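Local coordinates for putative uncharacterized protein (Dictyostelium purpureum, PDB 4R12) that probably serves as the nicastrin subunit of gamma-secretase, the protease complex that cleaves membrane proteins such as Notch receptors within the membrane, at residues Y15-T29 / I571-F585. Sequence-based numbering, arbitrary orientation.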
ATOM      1  N   TYR A  15      -2.554  28.900 -17.346  1.00 66.00           N
ATOM      2  CA  TYR A  15      -3.611  29.873 -17.586  1.00 66.19           C
ATOM      3  C   TYR A  15      -4.991  29.233 -17.430  1.00 67.89           C
ATOM      4  O   TYR A  15      -6.021  29.907 -17.514  1.00 69.80           O
ATOM      5  CB  TYR A  15      -3.459  30.492 -18.976  1.00 68.27           C
ATOM      6  CG  TYR A  15      -3.867  31.946 -19.019  1.00 72.23           C
ATOM      7  CD1 TYR A  15      -3.528  32.812 -17.982  1.00 73.02           C
ATOM      8  CD2 TYR A  15      -4.586  32.457 -20.095  1.00 72.45           C
ATOM      9  CE1 TYR A  15      -3.899  34.145 -18.012  1.00 74.78           C
ATOM     10  CE2 TYR A  15      -4.962  33.787 -20.137  1.00 74.19           C
ATOM     11  CZ  TYR A  15      -4.615  34.629 -19.094  1.00 77.71           C
ATOM     12  OH  TYR A  15      -4.989  35.957 -19.132  1.00 80.17           O
ATOM     13  N   THR A  16      -4.989  27.920 -17.219  1.00 64.12           N
ATOM     14  CA  THR A  16      -6.169  27.154 -16.822  1.00 62.07           C
ATOM     15  C   THR A  16      -5.627  25.941 -16.078  1.00 59.08           C
ATOM     16  O   THR A  16      -5.187  24.977 -16.706  1.00 57.47           O
ATOM     17  CB  THR A  16      -7.038  26.699 -18.027  1.00 62.82           C
ATOM     18  OG1 THR A  16      -7.241  27.794 -18.930  1.00 66.53           O
ATOM     19  CG2 THR A  16      -8.390  26.169 -17.557  1.00 59.56           C
ATOM     20  N   THR A  17      -5.614  25.999 -14.749  1.00 57.77           N
ATOM     21  CA  THR A  17      -4.969  24.949 -13.965  1.00 55.97           C
ATOM     22  C   THR A  17      -5.896  23.758 -13.717  1.00 55.28           C
ATOM     23  O   THR A  17      -7.011  23.904 -13.213  1.00 53.74           O
ATOM     24  CB  THR A  17      -4.450  25.482 -12.609  1.00 56.27           C
ATOM     25  OG1 THR A  17      -3.356  26.379 -12.839  1.00 59.25           O
ATOM     26  CG2 THR A  17      -3.956  24.330 -11.736  1.00 54.82           C
ATOM     27  N   LEU A  18      -5.424  22.574 -14.085  1.00 51.94           N
ATOM     28  CA  LEU A  18      -6.192  21.360 -13.873  1.00 51.15           C
ATOM     29  C   LEU A  18      -5.725  20.721 -12.578  1.00 49.62           C
ATOM     30  O   LEU A  18      -4.588  20.264 -12.472  1.00 51.10           O
ATOM     31  CB  LEU A  18      -6.039  20.426 -15.061  1.00 49.78           C
ATOM     32  CG  LEU A  18      -6.482  21.117 -16.354  1.00 51.40           C
ATOM     33  CD1 LEU A  18      -5.974  20.346 -17.554  1.00 52.42           C
ATOM     34  CD2 LEU A  18      -8.001  21.278 -16.411  1.00 52.37           C
ATOM     35  N   TYR A  19      -6.611  20.720 -11.587  1.00 52.06           N
ATOM     36  CA  TYR A  19      -6.211  20.487 -10.200  1.00 52.74           C
ATOM     37  C   TYR A  19      -6.138  19.015  -9.855  1.00 50.38           C
ATOM     38  O   TYR A  19      -5.279  18.597  -9.077  1.00 51.19           O
ATOM     39  CB  TYR A  19      -7.174  21.200  -9.243  1.00 51.51           C
ATOM     40  CG  TYR A  19      -7.196  22.703  -9.417  1.00 56.73           C
ATOM     41  CD1 TYR A  19      -6.273  23.517  -8.758  1.00 55.80           C
ATOM     42  CD2 TYR A  19      -8.134  23.312 -10.246  1.00 57.07           C
ATOM     43  CE1 TYR A  19      -6.292  24.898  -8.919  1.00 57.22           C
ATOM     44  CE2 TYR A  19      -8.160  24.692 -10.414  1.00 59.08           C
ATOM     45  CZ  TYR A  19      -7.239  25.479  -9.750  1.00 59.18           C
ATOM     46  OH  TYR A  19      -7.273  26.850  -9.921  1.00 61.24           O
ATOM     47  N   SER A  20      -7.039  18.232 -10.420  1.00 45.51           N
ATOM     48  CA  SER A  20      -7.000  16.801 -10.206  1.00 43.76           C
ATOM     49  C   SER A  20      -6.025  16.180 -11.177  1.00 42.45           C
ATOM     50  O   SER A  20      -6.426  15.544 -12.136  1.00 40.17           O
ATOM     51  CB  SER A  20      -8.363  16.188 -10.363  1.00 20.00           C
ATOM     52  OG  SER A  20      -9.321  16.926  -9.649  1.00 20.00           O
ATOM     53  N   SER A  21      -4.744  16.407 -10.915  1.00 39.83           N
ATOM     54  CA  SER A  21      -3.654  15.794 -11.676  1.00 36.74           C
ATOM     55  C   SER A  21      -2.764  14.938 -10.772  1.00 33.63           C
ATOM     56  O   SER A  21      -2.567  15.248  -9.587  1.00 32.17           O
ATOM     57  CB  SER A  21      -2.811  16.860 -12.376  1.00 38.69           C
ATOM     58  OG  SER A  21      -1.917  17.476 -11.467  1.00 41.92           O
ATOM     59  N   TYR A  22      -2.212  13.868 -11.349  1.00 31.73           N
ATOM     60  CA  TYR A  22      -1.505  12.861 -10.576  1.00 28.62           C
ATOM     61  C   TYR A  22      -0.134  12.602 -11.197  1.00 29.18           C
ATOM     62  O   TYR A  22      -0.016  11.895 -12.192  1.00 27.51           O
ATOM     63  CB  TYR A  22      -2.322  11.571 -10.510  1.00 28.13           C
ATOM     64  CG  TYR A  22      -3.795  11.792 -10.211  1.00 27.05           C
ATOM     65  CD1 TYR A  22      -4.226  12.108  -8.932  1.00 26.60           C
ATOM     66  CD2 TYR A  22      -4.756  11.675 -11.213  1.00 27.50           C
ATOM     67  CE1 TYR A  22      -5.581  12.325  -8.655  1.00 27.29           C
ATOM     68  CE2 TYR A  22      -6.108  11.884 -10.943  1.00 28.54           C
ATOM     69  CZ  TYR A  22      -6.511  12.207  -9.663  1.00 29.46           C
ATOM     70  OH  TYR A  22      -7.856  12.400  -9.381  1.00 30.18           O
ATOM     71  N   PRO A  23       0.906  13.188 -10.604  1.00 28.76           N
ATOM     72  CA  PRO A  23       2.242  13.160 -11.213  1.00 30.76           C
ATOM     73  C   PRO A  23       2.980  11.839 -11.013  1.00 27.84           C
ATOM     74  O   PRO A  23       2.778  11.126 -10.019  1.00 26.31           O
ATOM     75  CB  PRO A  23       2.974  14.290 -10.490  1.00 31.97           C
ATOM     76  CG  PRO A  23       2.331  14.324  -9.125  1.00 32.89           C
ATOM     77  CD  PRO A  23       0.877  13.945  -9.336  1.00 29.85           C
ATOM     78  N   CYS A  24       3.827  11.523 -11.983  1.00 26.26           N
ATOM     79  CA  CYS A  24       4.898  10.565 -11.810  1.00 25.58           C
ATOM     80  C   CYS A  24       6.039  11.258 -11.064  1.00 28.15           C
ATOM     81  O   CYS A  24       6.468  12.334 -11.467  1.00 29.21           O
ATOM     82  CB  CYS A  24       5.366  10.052 -13.176  1.00 25.37           C
ATOM     83  SG  CYS A  24       6.856   9.048 -13.121  1.00 28.96           S
ATOM     84  N   THR A  25       6.519  10.668  -9.973  1.00 26.84           N
ATOM     85  CA  THR A  25       7.545  11.327  -9.160  1.00 27.00           C
ATOM     86  C   THR A  25       8.847  10.549  -9.239  1.00 28.26           C
ATOM     87  O   THR A  25       8.861   9.442  -9.776  1.00 25.43           O
ATOM     88  CB  THR A  25       7.103  11.447  -7.697  1.00 27.01           C
ATOM     89  OG1 THR A  25       6.923  10.139  -7.160  1.00 27.31           O
ATOM     90  CG2 THR A  25       5.777  12.235  -7.588  1.00 26.66           C
ATOM     91  N   LYS A  26       9.926  11.121  -8.713  1.00 27.46           N
ATOM     92  CA  LYS A  26      11.249  10.487  -8.797  1.00 28.27           C
ATOM     93  C   LYS A  26      11.626   9.760  -7.508  1.00 26.38           C
ATOM     94  O   LYS A  26      11.525  10.314  -6.401  1.00 26.16           O
ATOM     95  CB  LYS A  26      12.336  11.527  -9.133  1.00 30.04           C
ATOM     96  CG  LYS A  26      13.549  10.943  -9.899  1.00 31.43           C
ATOM     97  CD  LYS A  26      13.293  11.012 -11.411  1.00 32.52           C
ATOM     98  CE  LYS A  26      14.270  10.174 -12.230  1.00 34.33           C
ATOM     99  NZ  LYS A  26      13.978  10.346 -13.693  1.00 33.92           N
ATOM    100  N   ILE A  27      12.062   8.510  -7.656  1.00 26.44           N
ATOM    101  CA  ILE A  27      12.528   7.724  -6.528  1.00 27.03           C
ATOM    102  C   ILE A  27      13.979   7.317  -6.772  1.00 28.08           C
ATOM    103  O   ILE A  27      14.309   6.801  -7.835  1.00 28.07           O
ATOM    104  CB  ILE A  27      11.672   6.457  -6.315  1.00 26.61           C
ATOM    105  CG1 ILE A  27      10.187   6.810  -6.170  1.00 29.06           C
ATOM    106  CG2 ILE A  27      12.177   5.662  -5.117  1.00 27.18           C
ATOM    107  CD1 ILE A  27       9.835   7.424  -4.863  1.00 28.19           C
ATOM    108  N   MET A  28      14.844   7.560  -5.797  1.00 28.27           N
ATOM    109  CA  MET A  28      16.240   7.156  -5.931  1.00 29.15           C
ATOM    110  C   MET A  28      16.495   5.829  -5.214  1.00 30.27           C
ATOM    111  O   MET A  28      15.815   5.489  -4.240  1.00 28.44           O
ATOM    112  CB  MET A  28      17.176   8.245  -5.402  1.00 31.92           C
ATOM    113  CG  MET A  28      17.666   9.209  -6.480  1.00 32.33           C
ATOM    114  SD  MET A  28      16.353  10.068  -7.371  1.00 34.17           S
ATOM    115  CE  MET A  28      15.595  10.923  -5.988  1.00 31.94           C
ATOM    116  N   THR A  29      17.457   5.072  -5.732  1.00 31.18           N
ATOM    117  CA  THR A  29      17.909   3.841  -5.094  1.00 33.28           C
ATOM    118  C   THR A  29      19.412   3.914  -4.861  1.00 35.54           C
ATOM    119  O   THR A  29      20.030   4.937  -5.151  1.00 34.53           O
ATOM    120  CB  THR A  29      17.597   2.613  -5.943  1.00 32.12           C
ATOM    121  OG1 THR A  29      18.310   2.715  -7.184  1.00 34.92           O
ATOM    122  CG2 THR A  29      16.091   2.531  -6.206  1.00 29.53           C
ATOM    123  N   ILE A 571      17.078   0.155  -0.202  1.00 32.01           N
ATOM    124  CA  ILE A 571      17.358   1.586  -0.200  1.00 32.86           C
ATOM    125  C   ILE A 571      16.493   2.314  -1.213  1.00 31.83           C
ATOM    126  O   ILE A 571      16.787   2.296  -2.408  1.00 33.06           O
ATOM    127  CB  ILE A 571      18.829   1.884  -0.528  1.00 35.37           C
ATOM    128  CG1 ILE A 571      19.755   1.175   0.460  1.00 36.66           C
ATOM    129  CG2 ILE A 571      19.065   3.409  -0.524  1.00 35.19           C
ATOM    130  CD1 ILE A 571      19.544   1.590   1.899  1.00 34.45           C
ATOM    131  N   PHE A 572      15.431   2.946  -0.734  1.00 32.53           N
ATOM    132  CA  PHE A 572      14.541   3.737  -1.578  1.00 31.39           C
ATOM    133  C   PHE A 572      14.343   5.088  -0.928  1.00 30.38           C
ATOM    134  O   PHE A 572      14.018   5.168   0.255  1.00 30.01           O
ATOM    135  CB  PHE A 572      13.182   3.054  -1.782  1.00 30.45           C
ATOM    136  CG  PHE A 572      13.278   1.732  -2.470  1.00 30.19           C
ATOM    137  CD1 PHE A 572      13.260   1.657  -3.849  1.00 28.47           C
ATOM    138  CD2 PHE A 572      13.397   0.569  -1.743  1.00 30.77           C
ATOM    139  CE1 PHE A 572      13.341   0.427  -4.494  1.00 31.12           C
ATOM    140  CE2 PHE A 572      13.492  -0.651  -2.385  1.00 32.91           C
ATOM    141  CZ  PHE A 572      13.465  -0.718  -3.758  1.00 32.33           C
ATOM    142  N   THR A 573      14.549   6.148  -1.700  1.00 28.70           N
ATOM    143  CA  THR A 573      14.409   7.499  -1.184  1.00 29.14           C
ATOM    144  C   THR A 573      13.670   8.351  -2.195  1.00 28.69           C
ATOM    145  O   THR A 573      14.131   8.543  -3.325  1.00 30.97           O
ATOM    146  CB  THR A 573      15.779   8.167  -0.881  1.00 30.93           C
ATOM    147  OG1 THR A 573      16.539   8.275  -2.093  1.00 32.39           O
ATOM    148  CG2 THR A 573      16.560   7.371   0.156  1.00 31.06           C
ATOM    149  N   GLU A 574      12.531   8.883  -1.778  1.00 27.81           N
ATOM    150  CA  GLU A 574      11.706   9.667  -2.676  1.00 27.75           C
ATOM    151  C   GLU A 574      12.177  11.109  -2.723  1.00 28.25           C
ATOM    152  O   GLU A 574      12.449  11.714  -1.680  1.00 28.81           O
ATOM    153  CB  GLU A 574      10.247   9.611  -2.239  1.00 29.42           C
ATOM    154  CG  GLU A 574       9.319  10.491  -3.061  1.00 28.10           C
ATOM    155  CD  GLU A 574       7.887  10.370  -2.581  1.00 31.06           C
ATOM    156  OE1 GLU A 574       7.402  11.288  -1.883  1.00 29.43           O
ATOM    157  OE2 GLU A 574       7.263   9.344  -2.890  1.00 29.51           O
ATOM    158  N   SER A 575      12.276  11.649  -3.931  1.00 27.28           N
ATOM    159  CA  SER A 575      12.623  13.059  -4.116  1.00 29.98           C
ATOM    160  C   SER A 575      11.705  13.990  -3.344  1.00 30.28           C
ATOM    161  O   SER A 575      10.484  13.773  -3.307  1.00 28.25           O
ATOM    162  CB  SER A 575      12.559  13.432  -5.592  1.00 29.88           C
ATOM    163  OG  SER A 575      12.819  14.815  -5.771  1.00 32.20           O
ATOM    164  N   ASN A 576      12.286  15.029  -2.744  1.00 32.20           N
ATOM    165  CA  ASN A 576      11.503  16.174  -2.275  1.00 34.10           C
ATOM    166  C   ASN A 576      11.002  16.945  -3.483  1.00 33.93           C
ATOM    167  O   ASN A 576      11.622  16.903  -4.548  1.00 33.67           O
ATOM    168  CB  ASN A 576      12.323  17.129  -1.389  1.00 34.48           C
ATOM    169  CG  ASN A 576      12.797  16.490  -0.089  1.00 35.26           C
ATOM    170  OD1 ASN A 576      12.251  15.488   0.364  1.00 33.04           O
ATOM    171  ND2 ASN A 576      13.823  17.081   0.518  1.00 33.89           N
ATOM    172  N   TRP A 577       9.886  17.648  -3.325  1.00 34.92           N
ATOM    173  CA  TRP A 577       9.462  18.615  -4.331  1.00 38.27           C
ATOM    174  C   TRP A 577       8.651  19.751  -3.711  1.00 41.12           C
ATOM    175  O   TRP A 577       8.018  19.580  -2.660  1.00 39.53           O
ATOM    176  CB  TRP A 577       8.658  17.928  -5.436  1.00 36.13           C
ATOM    177  CG  TRP A 577       7.357  17.323  -4.991  1.00 38.78           C
ATOM    178  CD1 TRP A 577       6.175  17.982  -4.768  1.00 40.01           C
ATOM    179  CD2 TRP A 577       7.094  15.934  -4.752  1.00 39.71           C
ATOM    180  NE1 TRP A 577       5.201  17.082  -4.393  1.00 37.83           N
ATOM    181  CE2 TRP A 577       5.740  15.823  -4.375  1.00 36.16           C
ATOM    182  CE3 TRP A 577       7.874  14.777  -4.811  1.00 34.44           C
ATOM    183  CZ2 TRP A 577       5.150  14.597  -4.060  1.00 35.00           C
ATOM    184  CZ3 TRP A 577       7.284  13.560  -4.497  1.00 32.17           C
ATOM    185  CH2 TRP A 577       5.933  13.483  -4.126  1.00 34.33           C
ATOM    186  N   ASP A 578       8.673  20.909  -4.367  1.00 44.14           N
ATOM    187  CA  ASP A 578       7.956  22.088  -3.868  1.00 44.63           C
ATOM    188  C   ASP A 578       6.482  22.041  -4.223  1.00 44.93           C
ATOM    189  O   ASP A 578       5.621  22.184  -3.350  1.00 47.99           O
ATOM    190  CB  ASP A 578       8.581  23.378  -4.416  1.00 47.91           C
ATOM    191  CG  ASP A 578       9.871  23.745  -3.707  1.00 54.26           C
ATOM    192  OD1 ASP A 578      10.231  23.047  -2.730  1.00 53.44           O
ATOM    193  OD2 ASP A 578      10.519  24.736  -4.116  1.00 60.30           O
ATOM    194  N   TYR A 579       6.186  21.845  -5.505  1.00 43.55           N
ATOM    195  CA  TYR A 579       4.797  21.816  -5.959  1.00 43.00           C
ATOM    196  C   TYR A 579       4.635  21.112  -7.304  1.00 42.94           C
ATOM    197  O   TYR A 579       5.587  20.979  -8.082  1.00 40.32           O
ATOM    198  CB  TYR A 579       4.238  23.237  -6.070  1.00 46.06           C
ATOM    199  CG  TYR A 579       4.651  23.934  -7.344  1.00 44.61           C
ATOM    200  CD1 TYR A 579       5.935  24.428  -7.495  1.00 45.80           C
ATOM    201  CD2 TYR A 579       3.758  24.085  -8.400  1.00 45.61           C
ATOM    202  CE1 TYR A 579       6.326  25.059  -8.657  1.00 49.75           C
ATOM    203  CE2 TYR A 579       4.137  24.713  -9.570  1.00 46.32           C
ATOM    204  CZ  TYR A 579       5.425  25.199  -9.694  1.00 49.31           C
ATOM    205  OH  TYR A 579       5.822  25.831 -10.854  1.00 49.97           O
ATOM    206  N   THR A 580       3.406  20.682  -7.567  1.00 43.94           N
ATOM    207  CA  THR A 580       3.049  20.015  -8.809  1.00 44.71           C
ATOM    208  C   THR A 580       1.864  20.725  -9.460  1.00 45.59           C
ATOM    209  O   THR A 580       0.897  21.061  -8.773  1.00 48.48           O
ATOM    210  CB  THR A 580       2.714  18.533  -8.545  1.00 44.98           C
ATOM    211  OG1 THR A 580       3.921  17.760  -8.574  1.00 43.74           O
ATOM    212  CG2 THR A 580       1.734  18.000  -9.584  1.00 46.65           C
ATOM    213  N   ALA A 581       1.931  20.968 -10.771  1.00 40.92           N
ATOM    214  CA  ALA A 581       0.824  21.640 -11.455  1.00 41.22           C
ATOM    215  C   ALA A 581       0.721  21.304 -12.942  1.00 41.70           C
ATOM    216  O   ALA A 581       1.722  21.063 -13.626  1.00 38.86           O
ATOM    217  CB  ALA A 581       0.936  23.152 -11.278  1.00 43.63           C
ATOM    218  N   LEU A 582      -0.514  21.309 -13.431  1.00 43.06           N
ATOM    219  CA  LEU A 582      -0.806  21.072 -14.833  1.00 43.22           C
ATOM    220  C   LEU A 582      -1.681  22.204 -15.358  1.00 47.62           C
ATOM    221  O   LEU A 582      -2.772  22.458 -14.840  1.00 48.55           O
ATOM    222  CB  LEU A 582      -1.492  19.711 -15.013  1.00 44.68           C
ATOM    223  CG  LEU A 582      -1.956  19.234 -16.392  1.00 44.82           C
ATOM    224  CD1 LEU A 582      -1.055  19.712 -17.513  1.00 43.63           C
ATOM    225  CD2 LEU A 582      -1.982  17.710 -16.384  1.00 44.80           C
ATOM    226  N   LYS A 583      -1.189  22.890 -16.381  1.00 45.72           N
ATOM    227  CA  LYS A 583      -1.887  24.033 -16.935  1.00 49.41           C
ATOM    228  C   LYS A 583      -2.096  23.839 -18.426  1.00 51.30           C
ATOM    229  O   LYS A 583      -1.215  23.331 -19.120  1.00 47.52           O
ATOM    230  CB  LYS A 583      -1.100  25.325 -16.679  1.00 50.06           C
ATOM    231  CG  LYS A 583      -0.643  25.506 -15.235  1.00 50.93           C
ATOM    232  CD  LYS A 583       0.484  26.534 -15.132  1.00 53.42           C
ATOM    233  CE  LYS A 583       1.008  26.634 -13.704  1.00 54.09           C
ATOM    234  NZ  LYS A 583       2.198  27.528 -13.602  1.00 56.56           N
ATOM    235  N   VAL A 584      -3.266  24.242 -18.912  1.00 49.63           N
ATOM    236  CA  VAL A 584      -3.559  24.193 -20.338  1.00 51.99           C
ATOM    237  C   VAL A 584      -3.815  25.618 -20.832  1.00 53.63           C
ATOM    238  O   VAL A 584      -4.296  26.465 -20.080  1.00 54.89           O
ATOM    239  CB  VAL A 584      -4.757  23.256 -20.630  1.00 51.90           C
ATOM    240  CG1 VAL A 584      -5.226  23.378 -22.067  1.00 53.19           C
ATOM    241  CG2 VAL A 584      -4.363  21.817 -20.340  1.00 47.68           C
ATOM    242  N   PHE A 585      -3.453  25.880 -22.084  1.00 54.05           N
ATOM    243  CA  PHE A 585      -3.507  27.221 -22.645  1.00 55.38           C
ATOM    244  C   PHE A 585      -3.490  27.134 -24.162  1.00 57.16           C
ATOM    245  O   PHE A 585      -3.117  26.099 -24.721  1.00 56.62           O
ATOM    246  CB  PHE A 585      -2.324  28.046 -22.142  1.00 55.43           C
ATOM    247  CG  PHE A 585      -0.994  27.402 -22.408  1.00 54.04           C
ATOM    248  CD1 PHE A 585      -0.319  27.636 -23.594  1.00 55.83           C
ATOM    249  CD2 PHE A 585      -0.435  26.537 -21.484  1.00 52.99           C
ATOM    250  CE1 PHE A 585       0.896  27.031 -23.850  1.00 55.91           C
ATOM    251  CE2 PHE A 585       0.779  25.929 -21.730  1.00 50.92           C
ATOM    252  CZ  PHE A 585       1.447  26.176 -22.917  1.00 53.67           C
TER
HETATM  253  O   HOH W   1      -2.265  20.148 -11.395  1.00 46.14           O
HETATM  254  O   HOH W   2       5.604   9.497  -5.144  1.00 28.48           O
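Phe572 receives Ile27 at the edge of its ring, CG2 coming within 4.3 Å of CD1 near the ring plane, while Thr29 runs alongside and brings CG2 obliquely to CD1. Trp273 meets the same ring edge-to-face, so this flat side chain touches both the paired strand and Trp273. Thr25 CG2 approaches the six-membered ring of Trp577 obliquely, 3.7 Å from CH2, and Tyr579 N lies at the indole edge, in plane. Within 15-29, Thr17 CG2 lies over one face of the Tyr19 ring, offset toward its rim. Thr25 can offer its methyl because CG2 stands anti to its carbonyl carbon, leaving OG1 (chi1 62°) for Arg228 and a water that donates to Glu574 OE2, itself bonded to Tyr485 OH. The extended Glu574 chain carries the carboxylate there while its CB packs against Ile27 CD1 at 3.4 Å.

Strands 26-29 and 572-575 run antiparallel. Met28 and Thr573, a beta-branched residue at home in a strand, form a hydrogen-bonded pair, Met28 N to Thr573 O at 2.8 Å and Thr573 N to Met28 O at 2.9 Å; Ser575 N reaches Lys26 O. Beyond Pro23, whose ring packs on Thr580 CG2, Leu18 N binds Leu582 O nearly straight (165°), and Val584 N binds Thr16 O. Leu18 CD1 crosses to Val584 CG2 at 3.5 Å. Leu582, branched and aliphatic as its buried place suits, sets CB 4.1 Å from Ser21 CB; a water links Leu18 O with Ser21 OG, and more weakly with Leu582 N.

Strand 572-575 also pairs with strand 192-203, and 581-586 with 169-174. An antiparallel ladder and a short bridge centred on Thr17 and Lys583 thus join segments near both ends of the modelled chain, whereas Thr580 OG1 is buried without a polar partner, a probable small energetic cost.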